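Local coordinates for protein GCN5-related N-acetyltransferase (Anabaena variabilis, PDB 2OZG) that binds coenzyme A and probably transfers acetyl groups to amines, perhaps those of aminoglycosides, as a hexameric member of the GCN5-related N-acetyltransferase family, at residues N164-F167 with H168-Y171; P240-Q243 with S244-F248; A268-L271 with L272-E275; S358-T361 with P362-Q366; A377-K380 with A381-F385. All blocks are in the same frame, centred on the assembly; numbering follows the deposited sequence.

The five contacts are local and follow each other along the chain. Contacts 2 and 3, in the second acetyltransferase domain, have centres about 11 Å apart and touch: W246 NE1 reaches L269 O at 2.9 Å, probably a hydrogen bond. Contacts 4 and 5, in the sterol carrier protein domain, meet where P362 packs on A381 and T382 and S358 OG lies 2.6 Å from F385 O, again probably hydrogen-bonded. Contact 1 stands apart, its nearest atoms about 8 Å from contact 2. Contacts 3, 4 and 5 touch a third subunit. E275 of contact 3 touches a coenzyme A not bound to this chain; the T247 side chain is about 9 Å from a bound one.

Contact 1 (N164-F167 with H168-Y171); sequences NPIF and HELY
I166 and L170 join their side chains one turn apart, and the backbone bonds round them are those of a starting helix. The amides of E169, L170 and Y171 donate in turn to the carbonyls of P165, I166 and F167, the last of these at 2.9 Å from Y171 N to F167 O. A side-chain bond precedes them: N164 OD1 accepts from I166 N at 3.1 Å, the N-H coming in 44° out of the carbonyl plane and nearly straight at 164°, while N164 ND2 is held by V160 O.

The apolar contact is a single pair. I166 CG2 lies 4.0 Å from L170 CD1, the two side chains running alongside each other off the same helix face, and both also rest on P212 of strand 211-222. With CG1 beside the backbone N of I166 (chi1 -60°), CG2 falls anti to that nitrogen, which puts it by the leucine methyl. Deeper in, F167 presents a ring edge-to-face with Y215, and the Y171 hydroxyl is bonded to L182 O.

With an asparagine N-cap followed by proline, this is the capped first turn of helix 165-177, one face of which packs on strands 202-206 and 211-222.

Contact 2 (P240-Q243 with S244-F248); sequences PAVQ and SFWTF
Helix 239-250 is the crossover of a beta-alpha-beta unit between the parallel strands 227-236 and 258-263, and P240 and S244 meet on its first turns. P240 O is gripped twice, by S244 N at 3.1 Å and by S244 OG at 2.8 Å, the two coming from opposite faces of the carbonyl plane. The hydroxyl reaches back because OG stands beside its own backbone N (chi1 -68°), and the same OG is bonded to L154 N.

The arrangement recurs three residues later. T247 N and T247 OG1 both donate to Q243 O, again from opposite faces, with OG1 at 2.8 Å and 36° out of the plane; H151 N is a further partner of that hydroxyl. Serine and threonine hydroxyls turned back onto the carbonyl four residues earlier are a familiar feature of alpha-helices, and here they line the side of the helix next to the chain around H151 and L154.

On another side of the helix V242 and W246 run alongside one another. V242 CG1 touches the indole at CD1, 3.9 Å away, while F245 CD2 lies across one indole face, 4.0 Å over the ring and near its margin. The indole NE1 is bonded to L269 O, and the ring meets W261 edge-to-face.

Contact 3 (A268-L271 with L272-E275); sequences ALTL and LLPE
T270 and L273 are joined by a 3-10 turn, in which L272 N donates to L269 O at 3.2 Å and L273 N to T270 O at 3.3 Å. The second donor stands 70° out of the carbonyl plane, so it meets the oxygen nearly from above. This short 3-10 segment lies in the connection between strands 258-263 and 279-290 of the second acetyltransferase domain, and the chain leaves it in extended form at L273.

Side-chain contact across the turn is carried by one pair. T270 CG2 meets L273 CD1 at 3.7 Å, the two side chains crossing obliquely. L273 CG stands beside its own backbone N (chi1 -57°), which brings CD1 back over T270, to 3.8 Å from T270 CA. T270 also packs on W261 and A278, and L273 on I147, so the pair is buried between strand and loop. L272 goes another way, its CB 3.8 Å from L269 O, and its side chain rests on N239, V242 and Q243 at the start of helix 239-250. L269 lies on F245 of that helix and on W234.

The far end faces a third subunit. R127 of that subunit donates to L273 O, and T122 and Q123 of the same subunit bind the carboxylate of E275, which touches a coenzyme A not bound to this chain. A water lies 2.9 Å from T270 O, beside the turn.

Contact 4 (S358-T361 with P362-Q366); sequences SLFT and PRQLQ
T361 and Q364 answer each other in a capping box at the start of helix 362-367. T361 OG1 accepts from Q364 N at 3.1 Å, and in return T361 N donates to Q364 OE1 at 2.9 Å, almost straight at 173° and on a lone pair in the carbonyl plane. The two side chains cross at a slant. T361 OG1 stands between its own backbone N and carbonyl carbon (chi1 61°), which aims it at the helix start, and Q364 runs extended beyond CG to bring its amide back over the turn.

F360 crosses Q364 at about a right angle, ring and amide planes 78° apart. Q364 OE1 comes to the ring edge in the plane of the ring, 3.8 Å from F360 CD1, while L359 CG lies over one face. Were Q364 replaced by alanine, OE1 would be gone and T361 N is likely to be left without this acceptor, the loop before the helix less firmly set.

L365 adds an apolar contact, its CD2 3.8 Å from F360 CB. The cap also serves the assembly: E388 of a third subunit is bonded to T361 OG1 and salt-bridged to R363. Beside the box, a water lies 2.8 Å from both L359 O and Q364 OE1.

Contact 5 (A377-K380 with A381-F385); sequences ALLK and ATQIF
L378 O is gripped by two donors, T382 N at 2.9 Å and T382 OG1 at 2.7 Å, which reach it from opposite faces of its carbonyl plane. OG1 can do so because it stands beside its own backbone N (chi1 -59°), turned back along helix 375-385. The neighbouring carbonyls each take a backbone amide four residues on: A381 N on A377 O is nearly straight at 174°, and Q383 and I384 follow on L379 and K380.

The side chains meet mainly at L379 and Q383, which cross at a slant. Q383 is extended beyond CG, with its NE2 lying against the leucine branch, 3.7 Å from L379 CG and 3.8 Å from L379 CD1. Its CG is 3.2 Å from L379 O, so the aliphatic part lies close over the backbone. The amide nitrogen is bonded to L304 O of a third subunit, on which L379 packs as well. With an alanine here in place of Q383 the amide is gone, and L304 O of the third subunit would probably lose its mate and a gap open beside L379.

I384 lays its CG1 3.2 Å from K380 O, and its side chain rests on L310, L328 and V330 of strands 308-315 and 324-331, where A377 and A381 also meet L310. K380 leaves in a different direction to a salt bridge with E344 and a bond to E309 O. The helix thus divides its chemistry: apolar groups against the sheet of the sterol carrier protein domain, a charged end for E344, and an amide for the neighbouring subunit.

Contact 1 (N164-F167 with H168-Y171)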
loop_
_atom_site.group_PDB
_atom_site.type_symbol
_atom_site.label_atom_id
_atom_site.label_comp_id
_atom_site.label_asym_id
_atom_site.label_seq_id
_atom_site.Cartn_x
_atom_site.Cartn_y
_atom_site.Cartn_z
ATOM N N ASN A 164 -18.593 38.577 -3.343
ATOM C CA ASN A 164 -17.929 39.524 -2.468
ATOM C C ASN A 164 -16.823 40.192 -3.252
ATOM O O ASN A 164 -15.855 39.531 -3.643
ATOM C CB ASN A 164 -17.381 38.829 -1.233
ATOM C CG ASN A 164 -16.821 39.796 -0.217
ATOM O OD1 ASN A 164 -16.545 40.949 -0.523
ATOM N ND2 ASN A 164 -16.657 39.329 1.017
ATOM N N PRO A 165 -16.929 41.522 -3.455
ATOM C CA PRO A 165 -15.960 42.144 -4.338
ATOM C C PRO A 165 -14.568 42.200 -3.753
ATOM O O PRO A 165 -13.621 42.420 -4.486
ATOM C CB PRO A 165 -16.513 43.572 -4.536
ATOM C CG PRO A 165 -17.870 43.557 -3.946
ATOM C CD PRO A 165 -17.860 42.520 -2.903
ATOM N N ILE A 166 -14.431 42.018 -2.452
ATOM C CA ILE A 166 -13.120 42.113 -1.883
ATOM C C ILE A 166 -12.219 41.062 -2.528
ATOM O O ILE A 166 -11.091 41.347 -2.845
ATOM C CB ILE A 166 -13.122 41.955 -0.363
ATOM C CG1 ILE A 166 -13.967 43.021 0.310
ATOM C CG2 ILE A 166 -11.704 42.085 0.155
ATOM C CD1 ILE A 166 -13.600 44.456 -0.090
ATOM N N PHE A 167 -12.757 39.860 -2.727
ATOM C CA PHE A 167 -12.031 38.750 -3.329
ATOM C C PHE A 167 -11.627 39.065 -4.744
ATOM O O PHE A 167 -10.474 38.798 -5.113
ATOM C CB PHE A 167 -12.855 37.452 -3.290
ATOM C CG PHE A 167 -12.937 36.846 -1.919
ATOM C CD1 PHE A 167 -11.966 35.961 -1.473
ATOM C CD2 PHE A 167 -13.966 37.188 -1.049
ATOM C CE1 PHE A 167 -12.035 35.407 -0.229
ATOM C CE2 PHE A 167 -14.018 36.631 0.219
ATOM C CZ PHE A 167 -13.058 35.767 0.629
ATOM N N HIS A 168 -12.551 39.560 -5.557
ATOM C CA HIS A 168 -12.191 39.944 -6.937
ATOM C C HIS A 168 -11.069 40.947 -6.942
ATOM O O HIS A 168 -10.190 40.841 -7.724
ATOM C CB HIS A 168 -13.377 40.560 -7.745
ATOM C CG HIS A 168 -12.951 41.218 -9.051
ATOM N ND1 HIS A 168 -12.590 40.504 -10.184
ATOM C CD2 HIS A 168 -12.794 42.530 -9.383
ATOM C CE1 HIS A 168 -12.244 41.342 -11.152
ATOM N NE2 HIS A 168 -12.344 42.575 -10.687
ATOM N N GLU A 169 -11.105 41.902 -6.024
ATOM C CA GLU A 169 -10.132 42.983 -6.021
ATOM C C GLU A 169 -8.728 42.574 -5.578
ATOM O O GLU A 169 -7.745 43.098 -6.083
ATOM C CB GLU A 169 -10.685 44.148 -5.211
ATOM C CG GLU A 169 -11.983 44.693 -5.825
ATOM C CD GLU A 169 -12.702 45.659 -4.909
ATOM O OE1 GLU A 169 -12.197 45.893 -3.787
ATOM O OE2 GLU A 169 -13.760 46.187 -5.310
ATOM N N LEU A 170 -8.639 41.656 -4.621
ATOM C CA LEU A 170 -7.365 41.087 -4.231
ATOM C C LEU A 170 -6.880 40.129 -5.317
ATOM O O LEU A 170 -5.691 40.079 -5.607
ATOM C CB LEU A 170 -7.494 40.351 -2.891
ATOM C CG LEU A 170 -7.679 41.245 -1.645
ATOM C CD1 LEU A 170 -8.127 40.460 -0.427
ATOM C CD2 LEU A 170 -6.419 42.029 -1.337
ATOM N N TYR A 171 -7.775 39.323 -5.867
ATOM C CA TYR A 171 -7.412 38.399 -6.944
ATOM C C TYR A 171 -6.796 39.109 -8.120
ATOM O O TYR A 171 -5.727 38.740 -8.599
ATOM C CB TYR A 171 -8.595 37.556 -7.394
ATOM C CG TYR A 171 -8.164 36.644 -8.518
ATOM C CD1 TYR A 171 -7.499 35.463 -8.281
ATOM C CD2 TYR A 171 -8.359 37.030 -9.823
ATOM C CE1 TYR A 171 -7.038 34.680 -9.332
ATOM C CE2 TYR A 171 -7.930 36.242 -10.863
ATOM C CZ TYR A 171 -7.282 35.080 -10.618
ATOM O OH TYR A 171 -6.867 34.354 -11.707
#

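Contact 2 (P240-Q243 with S244-F248)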
loop_
_atom_site.group_PDB
_atom_site.type_symbol
_atom_site.label_atom_id
_atom_site.label_comp_id
_atom_site.label_asym_id
_atom_site.label_seq_id
_atom_site.Cartn_x
_atom_site.Cartn_y
_atom_site.Cartn_z
ATOM N N PRO A 240 3.785 40.130 5.351
ATOM C CA PRO A 240 2.894 39.915 6.506
ATOM C C PRO A 240 1.692 38.994 6.155
ATOM O O PRO A 240 1.240 38.249 6.996
ATOM C CB PRO A 240 2.441 41.308 6.836
ATOM C CG PRO A 240 3.591 42.172 6.383
ATOM C CD PRO A 240 4.030 41.557 5.127
ATOM N N ALA A 241 1.196 39.053 4.918
ATOM C CA ALA A 241 0.103 38.152 4.515
ATOM C C ALA A 241 0.632 36.740 4.413
ATOM O O ALA A 241 -0.058 35.820 4.811
ATOM C CB ALA A 241 -0.551 38.588 3.219
ATOM N N VAL A 242 1.859 36.574 3.907
ATOM C CA VAL A 242 2.461 35.242 3.807
ATOM C C VAL A 242 2.686 34.621 5.180
ATOM O O VAL A 242 2.289 33.482 5.392
ATOM C CB VAL A 242 3.768 35.167 2.965
ATOM C CG1 VAL A 242 4.266 33.722 2.907
ATOM C CG2 VAL A 242 3.565 35.678 1.548
ATOM N N GLN A 243 3.268 35.362 6.122
ATOM C CA GLN A 243 3.482 34.839 7.495
ATOM C C GLN A 243 2.169 34.462 8.171
ATOM O O GLN A 243 2.059 33.459 8.901
ATOM C CB GLN A 243 4.202 35.857 8.371
ATOM C CG GLN A 243 5.613 36.201 7.936
ATOM C CD GLN A 243 6.630 35.003 7.923
ATOM O OE1 GLN A 243 6.384 33.943 8.505
ATOM N NE2 GLN A 243 7.796 35.214 7.273
ATOM N N SER A 244 1.169 35.280 7.916
ATOM C CA SER A 244 -0.166 35.109 8.479
ATOM C C SER A 244 -0.858 33.877 7.905
ATOM O O SER A 244 -1.503 33.123 8.601
ATOM C CB SER A 244 -0.954 36.408 8.286
ATOM O OG SER A 244 -0.416 37.481 9.108
ATOM N N PHE A 245 -0.644 33.639 6.619
ATOM C CA PHE A 245 -1.142 32.467 5.939
ATOM C C PHE A 245 -0.609 31.189 6.578
ATOM O O PHE A 245 -1.367 30.318 6.995
ATOM C CB PHE A 245 -0.656 32.610 4.496
ATOM C CG PHE A 245 -0.909 31.438 3.594
ATOM C CD1 PHE A 245 -2.081 31.350 2.849
ATOM C CD2 PHE A 245 0.103 30.487 3.355
ATOM C CE1 PHE A 245 -2.270 30.264 1.921
ATOM C CE2 PHE A 245 -0.097 29.418 2.494
ATOM C CZ PHE A 245 -1.286 29.330 1.747
ATOM N N TRP A 246 0.708 31.097 6.667
ATOM C CA TRP A 246 1.344 29.940 7.235
ATOM C C TRP A 246 0.990 29.774 8.675
ATOM O O TRP A 246 0.818 28.662 9.091
ATOM C CB TRP A 246 2.865 29.977 7.119
ATOM C CG TRP A 246 3.403 29.611 5.751
ATOM C CD1 TRP A 246 4.209 30.373 4.969
ATOM C CD2 TRP A 246 3.159 28.397 5.016
ATOM N NE1 TRP A 246 4.492 29.719 3.765
ATOM C CE2 TRP A 246 3.841 28.511 3.776
ATOM C CE3 TRP A 246 2.395 27.252 5.259
ATOM C CZ2 TRP A 246 3.806 27.516 2.824
ATOM C CZ3 TRP A 246 2.374 26.231 4.280
ATOM C CH2 TRP A 246 3.047 26.379 3.097
ATOM N N THR A 247 0.988 30.848 9.466
ATOM C CA THR A 247 0.588 30.759 10.878
ATOM C C THR A 247 -0.816 30.173 11.019
ATOM O O THR A 247 -1.060 29.274 11.826
ATOM C CB THR A 247 0.625 32.129 11.583
ATOM O OG1 THR A 247 1.951 32.648 11.545
ATOM C CG2 THR A 247 0.212 32.014 13.029
ATOM N N PHE A 248 -1.741 30.655 10.196
ATOM C CA PHE A 248 -3.120 30.197 10.276
ATOM C C PHE A 248 -3.195 28.663 10.000
ATOM O O PHE A 248 -3.767 27.873 10.750
ATOM C CB PHE A 248 -3.902 31.041 9.297
ATOM C CG PHE A 248 -5.375 30.668 9.152
ATOM C CD1 PHE A 248 -6.288 31.057 10.090
ATOM C CD2 PHE A 248 -5.808 29.957 8.051
ATOM C CE1 PHE A 248 -7.649 30.729 9.959
ATOM C CE2 PHE A 248 -7.169 29.599 7.919
ATOM C CZ PHE A 248 -8.080 30.006 8.873
#

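Contact 3 (A268-L271 with L272-E275)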
loop_
_atom_site.group_PDB
_atom_site.type_symbol
_atom_site.label_atom_id
_atom_site.label_comp_id
_atom_site.label_asym_id
_atom_site.label_seq_id
_atom_site.Cartn_x
_atom_site.Cartn_y
_atom_site.Cartn_z
ATOM N N ALA A 268 7.253 29.805 -4.108
ATOM C CA ALA A 268 7.943 30.726 -3.221
ATOM C C ALA A 268 7.476 30.673 -1.748
ATOM O O ALA A 268 8.235 31.048 -0.835
ATOM C CB ALA A 268 7.787 32.148 -3.770
ATOM N N LEU A 269 6.232 30.241 -1.504
ATOM C CA LEU A 269 5.705 30.183 -0.156
ATOM C C LEU A 269 6.530 29.232 0.720
ATOM O O LEU A 269 6.749 29.502 1.895
ATOM C CB LEU A 269 4.240 29.723 -0.154
ATOM C CG LEU A 269 3.150 30.565 -0.846
ATOM C CD1 LEU A 269 1.812 29.949 -0.530
ATOM C CD2 LEU A 269 3.137 31.990 -0.473
ATOM N N THR A 270 7.043 28.164 0.130
ATOM C CA THR A 270 7.859 27.182 0.858
ATOM C C THR A 270 9.223 27.767 1.263
ATOM O O THR A 270 9.938 27.187 2.075
ATOM C CB THR A 270 8.031 25.896 0.040
ATOM O OG1 THR A 270 8.422 26.207 -1.293
ATOM C CG2 THR A 270 6.720 25.101 -0.006
ATOM N N LEU A 271 9.559 28.933 0.738
ATOM C CA LEU A 271 10.833 29.561 1.108
ATOM C C LEU A 271 10.808 29.910 2.603
ATOM O O LEU A 271 11.828 29.846 3.287
ATOM C CB LEU A 271 11.106 30.810 0.240
ATOM C CG LEU A 271 12.353 31.631 0.608
ATOM C CD1 LEU A 271 13.592 30.792 0.480
ATOM C CD2 LEU A 271 12.437 32.838 -0.249
ATOM N N LEU A 272 9.622 30.243 3.114
ATOM C CA LEU A 272 9.482 30.618 4.493
ATOM C C LEU A 272 9.388 29.483 5.526
ATOM O O LEU A 272 9.411 29.750 6.699
ATOM C CB LEU A 272 8.293 31.556 4.640
ATOM C CG LEU A 272 8.379 32.866 3.842
ATOM C CD1 LEU A 272 7.239 33.751 4.247
ATOM C CD2 LEU A 272 9.698 33.578 4.106
ATOM N N LEU A 273 9.256 28.236 5.088
ATOM C CA LEU A 273 9.202 27.078 6.007
ATOM C C LEU A 273 10.580 26.752 6.597
ATOM O O LEU A 273 11.622 26.984 5.958
ATOM C CB LEU A 273 8.707 25.864 5.237
ATOM C CG LEU A 273 7.333 25.930 4.518
ATOM C CD1 LEU A 273 7.112 24.677 3.618
ATOM C CD2 LEU A 273 6.215 26.040 5.493
ATOM N N PRO A 274 10.609 26.202 7.817
ATOM C CA PRO A 274 11.874 25.857 8.414
ATOM C C PRO A 274 12.568 24.702 7.714
ATOM O O PRO A 274 13.787 24.703 7.655
ATOM C CB PRO A 274 11.523 25.506 9.855
ATOM C CG PRO A 274 10.105 25.386 9.912
ATOM C CD PRO A 274 9.483 25.965 8.745
ATOM N N GLU A 275 11.810 23.760 7.168
ATOM C CA GLU A 275 12.386 22.636 6.448
ATOM C C GLU A 275 11.664 22.358 5.152
ATOM O O GLU A 275 10.557 22.853 4.911
ATOM C CB GLU A 275 12.355 21.411 7.359
ATOM C CG GLU A 275 13.137 21.593 8.696
ATOM C CD GLU A 275 14.634 21.763 8.515
ATOM O OE1 GLU A 275 15.117 21.453 7.406
ATOM O OE2 GLU A 275 15.316 22.188 9.488
HETATM O O HOH W 1 12.302 26.534 3.606
#

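Contact 4 (S358-T361 with P362-Q366)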
loop_
_atom_site.group_PDB
_atom_site.type_symbol
_atom_site.label_atom_id
_atom_site.label_comp_id
_atom_site.label_asym_id
_atom_site.label_seq_id
_atom_site.Cartn_x
_atom_site.Cartn_y
_atom_site.Cartn_z
ATOM N N SER A 358 6.936 32.158 -21.850
ATOM C CA SER A 358 8.153 32.000 -21.066
ATOM C C SER A 358 8.239 30.689 -20.325
ATOM O O SER A 358 8.986 30.574 -19.373
ATOM C CB SER A 358 8.349 33.139 -20.027
ATOM O OG SER A 358 7.920 34.326 -20.588
ATOM N N LEU A 359 7.515 29.668 -20.756
ATOM C CA LEU A 359 7.662 28.368 -20.111
ATOM C C LEU A 359 9.084 27.846 -20.332
ATOM O O LEU A 359 9.719 27.301 -19.407
ATOM C CB LEU A 359 6.647 27.357 -20.713
ATOM C CG LEU A 359 6.699 25.971 -20.084
ATOM C CD1 LEU A 359 6.451 26.003 -18.599
ATOM C CD2 LEU A 359 5.733 25.022 -20.774
ATOM N N PHE A 360 9.523 27.903 -21.595
ATOM C CA PHE A 360 10.870 27.528 -21.998
ATOM C C PHE A 360 11.529 28.685 -22.677
ATOM O O PHE A 360 10.851 29.490 -23.355
ATOM C CB PHE A 360 10.816 26.301 -22.930
ATOM C CG PHE A 360 10.285 25.081 -22.227
ATOM C CD1 PHE A 360 10.968 24.560 -21.164
ATOM C CD2 PHE A 360 9.098 24.489 -22.618
ATOM C CE1 PHE A 360 10.484 23.424 -20.479
ATOM C CE2 PHE A 360 8.624 23.377 -21.958
ATOM C CZ PHE A 360 9.297 22.861 -20.892
ATOM N N THR A 361 12.849 28.792 -22.481
ATOM C CA THR A 361 13.636 29.857 -23.057
ATOM C C THR A 361 13.922 29.538 -24.488
ATOM O O THR A 361 13.775 28.391 -24.917
ATOM C CB THR A 361 15.017 30.014 -22.375
ATOM O OG1 THR A 361 15.781 28.787 -22.536
ATOM C CG2 THR A 361 14.883 30.395 -20.907
ATOM N N PRO A 362 14.264 30.570 -25.277
ATOM C CA PRO A 362 14.643 30.288 -26.636
ATOM C C PRO A 362 15.666 29.203 -26.795
ATOM O O PRO A 362 15.514 28.356 -27.675
ATOM C CB PRO A 362 15.127 31.678 -27.168
ATOM C CG PRO A 362 14.273 32.630 -26.469
ATOM C CD PRO A 362 14.105 32.026 -25.036
ATOM N N ARG A 363 16.710 29.235 -25.970
ATOM C CA ARG A 363 17.754 28.220 -25.990
ATOM C C ARG A 363 17.159 26.833 -25.783
ATOM O O ARG A 363 17.517 25.890 -26.481
ATOM C CB ARG A 363 18.736 28.472 -24.846
ATOM C CG ARG A 363 19.982 27.636 -24.950
ATOM C CD ARG A 363 20.820 27.700 -23.682
ATOM N NE ARG A 363 20.150 27.141 -22.504
ATOM C CZ ARG A 363 20.244 25.867 -22.122
ATOM N NH1 ARG A 363 20.961 24.999 -22.823
ATOM N NH2 ARG A 363 19.609 25.458 -21.029
ATOM N N GLN A 364 16.285 26.715 -24.793
ATOM C CA GLN A 364 15.592 25.444 -24.506
ATOM C C GLN A 364 14.691 24.997 -25.665
ATOM O O GLN A 364 14.571 23.831 -25.934
ATOM C CB GLN A 364 14.746 25.566 -23.231
ATOM C CG GLN A 364 15.623 25.532 -21.941
ATOM C CD GLN A 364 14.828 25.812 -20.723
ATOM O OE1 GLN A 364 13.988 26.754 -20.689
ATOM N NE2 GLN A 364 15.054 24.998 -19.684
ATOM N N LEU A 365 14.029 25.932 -26.316
ATOM C CA LEU A 365 13.204 25.611 -27.478
ATOM C C LEU A 365 14.069 25.214 -28.718
ATOM O O LEU A 365 13.730 24.315 -29.506
ATOM C CB LEU A 365 12.269 26.776 -27.759
ATOM C CG LEU A 365 11.210 27.021 -26.673
ATOM C CD1 LEU A 365 10.463 28.356 -26.838
ATOM C CD2 LEU A 365 10.188 25.821 -26.599
ATOM N N GLN A 366 15.228 25.831 -28.844
ATOM C CA GLN A 366 16.145 25.468 -29.871
ATOM C C GLN A 366 16.609 24.038 -29.672
ATOM O O GLN A 366 16.620 23.234 -30.604
ATOM C CB GLN A 366 17.359 26.374 -29.841
ATOM C CG GLN A 366 18.319 26.097 -30.964
ATOM C CD GLN A 366 19.579 26.939 -30.869
ATOM O OE1 GLN A 366 20.165 27.121 -29.780
ATOM N NE2 GLN A 366 19.995 27.460 -31.994
HETATM O O HOH W 2 12.318 27.300 -18.485
#

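Contact 5 (A377-K380 with A381-F385)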
loop_
_atom_site.group_PDB
_atom_site.type_symbol
_atom_site.label_atom_id
_atom_site.label_comp_id
_atom_site.label_asym_id
_atom_site.label_seq_id
_atom_site.Cartn_x
_atom_site.Cartn_y
_atom_site.Cartn_z
ATOM N N ALA A 377 19.330 36.571 -33.076
ATOM C CA ALA A 377 17.906 36.442 -32.865
ATOM C C ALA A 377 17.643 35.674 -31.567
ATOM O O ALA A 377 16.736 36.018 -30.841
ATOM C CB ALA A 377 17.268 35.750 -34.008
ATOM N N LEU A 378 18.425 34.661 -31.246
ATOM C CA LEU A 378 18.221 33.934 -29.982
ATOM C C LEU A 378 18.343 34.886 -28.808
ATOM O O LEU A 378 17.572 34.818 -27.873
ATOM C CB LEU A 378 19.217 32.788 -29.799
ATOM C CG LEU A 378 19.087 31.476 -30.583
ATOM C CD1 LEU A 378 20.181 30.546 -30.132
ATOM C CD2 LEU A 378 17.730 30.807 -30.361
ATOM N N LEU A 379 19.338 35.781 -28.865
ATOM C CA LEU A 379 19.544 36.742 -27.789
ATOM C C LEU A 379 18.381 37.723 -27.689
ATOM O O LEU A 379 17.879 37.997 -26.609
ATOM C CB LEU A 379 20.872 37.495 -27.949
ATOM C CG LEU A 379 21.102 38.574 -26.877
ATOM C CD1 LEU A 379 21.065 37.961 -25.495
ATOM C CD2 LEU A 379 22.400 39.332 -27.117
ATOM N N LYS A 380 17.965 38.273 -28.821
ATOM C CA LYS A 380 16.852 39.199 -28.828
ATOM C C LYS A 380 15.596 38.522 -28.269
ATOM O O LYS A 380 14.946 39.066 -27.371
ATOM C CB LYS A 380 16.648 39.769 -30.231
ATOM C CG LYS A 380 17.805 40.577 -30.675
ATOM C CD LYS A 380 17.552 41.323 -31.988
ATOM C CE LYS A 380 17.256 40.369 -33.182
ATOM N NZ LYS A 380 17.412 41.094 -34.496
ATOM N N ALA A 381 15.293 37.315 -28.725
ATOM C CA ALA A 381 14.136 36.593 -28.189
ATOM C C ALA A 381 14.248 36.281 -26.695
ATOM O O ALA A 381 13.251 36.277 -25.989
ATOM C CB ALA A 381 13.921 35.344 -28.914
ATOM N N THR A 382 15.450 36.014 -26.218
ATOM C CA THR A 382 15.627 35.741 -24.805
ATOM C C THR A 382 15.309 36.983 -24.001
ATOM O O THR A 382 14.638 36.903 -22.986
ATOM C CB THR A 382 17.066 35.283 -24.522
ATOM O OG1 THR A 382 17.328 34.120 -25.284
ATOM C CG2 THR A 382 17.289 34.973 -23.082
ATOM N N GLN A 383 15.778 38.129 -24.478
ATOM C CA GLN A 383 15.551 39.388 -23.794
ATOM C C GLN A 383 14.054 39.744 -23.790
ATOM O O GLN A 383 13.494 40.147 -22.753
ATOM C CB GLN A 383 16.338 40.505 -24.504
ATOM C CG GLN A 383 17.872 40.348 -24.391
ATOM C CD GLN A 383 18.628 41.296 -25.287
ATOM O OE1 GLN A 383 18.072 41.798 -26.267
ATOM N NE2 GLN A 383 19.911 41.514 -24.994
ATOM N N ILE A 384 13.417 39.583 -24.951
ATOM C CA ILE A 384 11.975 39.907 -25.124
ATOM C C ILE A 384 11.035 39.073 -24.266
ATOM O O ILE A 384 10.095 39.610 -23.629
ATOM C CB ILE A 384 11.567 39.769 -26.621
ATOM C CG1 ILE A 384 12.265 40.839 -27.457
ATOM C CG2 ILE A 384 10.061 39.903 -26.862
ATOM C CD1 ILE A 384 12.166 40.647 -28.961
ATOM N N PHE A 385 11.252 37.758 -24.272
ATOM C CA PHE A 385 10.270 36.846 -23.648
ATOM C C PHE A 385 10.589 36.373 -22.249
ATOM O O PHE A 385 9.843 35.583 -21.708
ATOM C CB PHE A 385 9.999 35.635 -24.563
ATOM C CG PHE A 385 9.339 36.021 -25.872
ATOM C CD1 PHE A 385 7.971 36.336 -25.903
ATOM C CD2 PHE A 385 10.065 36.044 -27.052
ATOM C CE1 PHE A 385 7.366 36.747 -27.091
ATOM C CE2 PHE A 385 9.464 36.464 -28.273
ATOM C CZ PHE A 385 8.121 36.801 -28.273
#